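Local coordinates for protein glycosyl hydrolase, family 38 (Enterococcus faecalis, PDB 5KBP) that probably hydrolyses alpha-mannosidic linkages in carbohydrates as a family 38 glycoside hydrolase, at residues Y693-R698 and F848-Q853. Sequence-based numbering, arbitrary orientation.
With SO4 (sulfate ion), chain I.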
ATOM      1  N   TYR A 693      14.319  -6.700 -25.861  1.00 43.05           N
ATOM      2  CA  TYR A 693      15.399  -7.496 -26.445  1.00 43.35           C
ATOM      3  C   TYR A 693      15.560  -7.197 -27.933  1.00 45.31           C
ATOM      4  O   TYR A 693      15.825  -8.089 -28.743  1.00 47.42           O
ATOM      5  CB  TYR A 693      15.172  -8.993 -26.223  1.00 49.12           C
ATOM      6  CG  TYR A 693      15.215  -9.436 -24.779  1.00 56.76           C
ATOM      7  CD1 TYR A 693      16.392  -9.373 -24.046  1.00 57.36           C
ATOM      8  CD2 TYR A 693      14.083  -9.944 -24.156  1.00 60.27           C
ATOM      9  CE1 TYR A 693      16.436  -9.786 -22.728  1.00 57.63           C
ATOM     10  CE2 TYR A 693      14.118 -10.363 -22.838  1.00 60.88           C
ATOM     11  CZ  TYR A 693      15.298 -10.281 -22.129  1.00 56.14           C
ATOM     12  OH  TYR A 693      15.339 -10.695 -20.817  1.00 49.88           O
ATOM     13  N   GLU A 694      15.406  -5.925 -28.299  1.00 44.96           N
ATOM     14  CA  GLU A 694      15.323  -5.575 -29.708  1.00 56.62           C
ATOM     15  C   GLU A 694      15.479  -4.072 -29.878  1.00 62.37           C
ATOM     16  O   GLU A 694      14.904  -3.293 -29.113  1.00 58.35           O
ATOM     17  CB  GLU A 694      13.981  -6.041 -30.296  1.00 56.53           C
ATOM     18  CG  GLU A 694      13.616  -5.434 -31.634  1.00 60.26           C
ATOM     19  CD  GLU A 694      12.226  -5.843 -32.083  1.00 66.95           C
ATOM     20  OE1 GLU A 694      12.064  -6.209 -33.265  1.00 67.31           O
ATOM     21  OE2 GLU A 694      11.299  -5.807 -31.248  1.00 71.97           O
ATOM     22  N   VAL A 695      16.260  -3.678 -30.878  1.00 64.55           N
ATOM     23  CA  VAL A 695      16.274  -2.310 -31.381  1.00 60.12           C
ATOM     24  C   VAL A 695      15.401  -2.319 -32.630  1.00 63.73           C
ATOM     25  O   VAL A 695      15.853  -2.687 -33.719  1.00 77.24           O
ATOM     26  CB  VAL A 695      17.693  -1.818 -31.675  1.00 62.75           C
ATOM     27  CG1 VAL A 695      17.653  -0.430 -32.296  1.00 64.62           C
ATOM     28  CG2 VAL A 695      18.522  -1.809 -30.402  1.00 66.89           C
ATOM     29  N   VAL A 696      14.144  -1.925 -32.473  1.00 57.93           N
ATOM     30  CA  VAL A 696      13.146  -2.064 -33.527  1.00 59.32           C
ATOM     31  C   VAL A 696      13.227  -0.872 -34.472  1.00 60.90           C
ATOM     32  O   VAL A 696      13.455   0.270 -34.049  1.00 60.75           O
ATOM     33  CB  VAL A 696      11.735  -2.217 -32.924  1.00 53.58           C
ATOM     34  CG1 VAL A 696      11.319  -0.959 -32.172  1.00 48.57           C
ATOM     35  CG2 VAL A 696      10.725  -2.564 -34.004  1.00 55.71           C
ATOM     36  N   THR A 697      13.055  -1.144 -35.763  1.00 59.89           N
ATOM     37  CA  THR A 697      13.019  -0.107 -36.786  1.00 57.18           C
ATOM     38  C   THR A 697      11.569   0.281 -37.039  1.00 63.28           C
ATOM     39  O   THR A 697      10.740  -0.575 -37.368  1.00 65.69           O
ATOM     40  CB  THR A 697      13.683  -0.593 -38.075  1.00 55.69           C
ATOM     41  OG1 THR A 697      15.076  -0.836 -37.837  1.00 60.65           O
ATOM     42  CG2 THR A 697      13.536   0.445 -39.175  1.00 53.92           C
ATOM     43  N   ARG A 698      11.261   1.567 -36.880  1.00 60.84           N
ATOM     44  CA  ARG A 698       9.901   2.051 -37.027  1.00 56.52           C
ATOM     45  C   ARG A 698       9.820   3.094 -38.135  1.00 61.56           C
ATOM     46  O   ARG A 698      10.759   3.876 -38.319  1.00 62.47           O
ATOM     47  CB  ARG A 698       9.389   2.655 -35.709  1.00 50.77           C
ATOM     48  CG  ARG A 698       9.343   1.666 -34.552  1.00 47.92           C
ATOM     49  CD  ARG A 698       8.449   2.169 -33.431  1.00 42.74           C
ATOM     50  NE  ARG A 698       8.101   1.108 -32.490  1.00 46.32           N
ATOM     51  CZ  ARG A 698       8.488   1.075 -31.221  1.00 49.06           C
ATOM     52  NH1 ARG A 698       8.122   0.068 -30.440  1.00 49.56           N
ATOM     53  NH2 ARG A 698       9.230   2.056 -30.726  1.00 53.35           N
ATOM     54  N   PHE A 848      21.679 -10.148 -25.486  1.00 46.63           N
ATOM     55  CA  PHE A 848      21.022 -10.250 -26.782  1.00 44.55           C
ATOM     56  C   PHE A 848      21.769  -9.417 -27.811  1.00 46.39           C
ATOM     57  O   PHE A 848      22.404  -8.412 -27.482  1.00 52.35           O
ATOM     58  CB  PHE A 848      19.551  -9.819 -26.710  1.00 41.57           C
ATOM     59  CG  PHE A 848      19.350  -8.349 -26.470  1.00 49.84           C
ATOM     60  CD1 PHE A 848      19.550  -7.804 -25.213  1.00 51.76           C
ATOM     61  CD2 PHE A 848      18.937  -7.518 -27.498  1.00 51.08           C
ATOM     62  CE1 PHE A 848      19.356  -6.453 -24.989  1.00 49.96           C
ATOM     63  CE2 PHE A 848      18.740  -6.167 -27.280  1.00 53.68           C
ATOM     64  CZ  PHE A 848      18.951  -5.634 -26.024  1.00 53.23           C
ATOM     65  N   ASN A 849      21.683  -9.852 -29.065  1.00 50.61           N
ATOM     66  CA  ASN A 849      22.306  -9.138 -30.171  1.00 53.14           C
ATOM     67  C   ASN A 849      21.500  -7.889 -30.504  1.00 55.60           C
ATOM     68  O   ASN A 849      20.269  -7.939 -30.601  1.00 63.28           O
ATOM     69  CB  ASN A 849      22.405 -10.047 -31.398  1.00 57.27           C
ATOM     70  CG  ASN A 849      23.334  -9.497 -32.466  1.00 58.26           C
ATOM     71  OD1 ASN A 849      23.659  -8.308 -32.481  1.00 55.42           O
ATOM     72  ND2 ASN A 849      23.759 -10.364 -33.376  1.00 57.35           N
ATOM     73  N   LEU A 850      22.197  -6.771 -30.680  1.00 52.98           N
ATOM     74  CA  LEU A 850      21.561  -5.514 -31.044  1.00 51.41           C
ATOM     75  C   LEU A 850      21.427  -5.327 -32.549  1.00 55.50           C
ATOM     76  O   LEU A 850      20.657  -4.463 -32.984  1.00 55.40           O
ATOM     77  CB  LEU A 850      22.349  -4.336 -30.457  1.00 53.64           C
ATOM     78  CG  LEU A 850      22.431  -4.222 -28.934  1.00 54.22           C
ATOM     79  CD1 LEU A 850      23.500  -3.220 -28.527  1.00 49.55           C
ATOM     80  CD2 LEU A 850      21.083  -3.820 -28.362  1.00 52.77           C
ATOM     81  N   THR A 851      22.142  -6.111 -33.350  1.00 59.64           N
ATOM     82  CA  THR A 851      22.205  -5.928 -34.793  1.00 63.84           C
ATOM     83  C   THR A 851      21.542  -7.099 -35.511  1.00 57.76           C
ATOM     84  O   THR A 851      21.101  -8.076 -34.897  1.00 54.21           O
ATOM     85  CB  THR A 851      23.655  -5.771 -35.254  1.00 68.79           C
ATOM     86  OG1 THR A 851      24.298  -7.052 -35.260  1.00 66.04           O
ATOM     87  CG2 THR A 851      24.406  -4.851 -34.317  1.00 67.87           C
ATOM     88  N   ALA A 852      21.483  -6.989 -36.837  1.00 57.73           N
ATOM     89  CA  ALA A 852      20.944  -8.032 -37.698  1.00 62.83           C
ATOM     90  C   ALA A 852      22.030  -8.917 -38.295  1.00 68.34           C
ATOM     91  O   ALA A 852      21.748  -9.688 -39.218  1.00 68.85           O
ATOM     92  CB  ALA A 852      20.106  -7.410 -38.817  1.00 61.66           C
ATOM     93  N   GLN A 853      23.258  -8.830 -37.791  1.00 68.31           N
ATOM     94  CA  GLN A 853      24.368  -9.632 -38.279  1.00 71.00           C
ATOM     95  C   GLN A 853      24.806 -10.638 -37.224  1.00 68.61           C
ATOM     96  O   GLN A 853      24.631 -10.424 -36.021  1.00 70.24           O
ATOM     97  CB  GLN A 853      25.563  -8.755 -38.670  1.00 72.69           C
ATOM     98  CG  GLN A 853      25.420  -8.051 -40.008  1.00 83.61           C
ATOM     99  CD  GLN A 853      24.489  -6.859 -39.947  1.00 94.35           C
ATOM    100  OE1 GLN A 853      23.539  -6.760 -40.724  1.00103.66           O
ATOM    101  NE2 GLN A 853      24.760  -5.942 -39.027  1.00 91.84           N
TER
HETATM  102  S   SO4 I 907      22.239  -3.509 -38.853  0.80101.21           S
HETATM  103  O1  SO4 I 907      21.741  -2.157 -39.086  0.80103.59           O
HETATM  104  O2  SO4 I 907      23.444  -3.453 -38.031  0.80 93.83           O
HETATM  105  O3  SO4 I 907      22.556  -4.132 -40.136  0.80103.53           O
HETATM  106  O4  SO4 I 907      21.217  -4.296 -38.170  0.80 98.93           O
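Tyr-693 and Phe-848 form the main part of a buried, aromatic and apolar contact between two beta domains. One side is the turn that leads into strand 695-699, at the margin of a large antiparallel sheet. The other is the end of strand 843-849 in the C-terminal beta-sandwich domain, with the loop after it. The two rings make an offset edge-to-face pair, with centroids 5.6 Å apart and planes at 82°. Tyr-693 turns its CD1 edge to the Phe-848 ring, and CD1 lies 3.7 Å from Phe-848 CD1. The same face of Phe-848 also receives the Tyr-693 backbone. Tyr-693 CA makes a CH-pi contact 3.8 Å from the centroid of the Phe-848 ring. With Phe-848 CG between its own backbone N and carbonyl carbon (chi1 69°), the ring lies against the Tyr-693 backbone, and its CE2 comes within 3.5 Å of Glu-694 N. Further along, Val-695 CG2 meets Leu-850 CD2 at 3.8 Å.

From Asn-849 to Gln-853 the loop is braced by its own polar groups. Asn-849 OD1 accepts from Thr-851 N (2.8 Å) in an Asx turn and from Thr-851 OG1, both on one face of the amide, while Asn-849 ND2 donates to Gln-853 O. Thr-851 OG1 in turn accepts from Gln-853 N in an ST turn. A sulfate ion, probably from the crystallisation liquor, is bound by Ala-852 N and Gln-853 NE2.

Tyr-693 OH is hydrogen-bonded to Glu-101, which ties the turn to helix 100-117. Helix 789-799 packs against both sides through Tyr-793 on Val-695, Tyr-797 on Phe-848 and Phe-790 on Leu-850, while Thr-832 of strand 829-836 touches both aromatic residues.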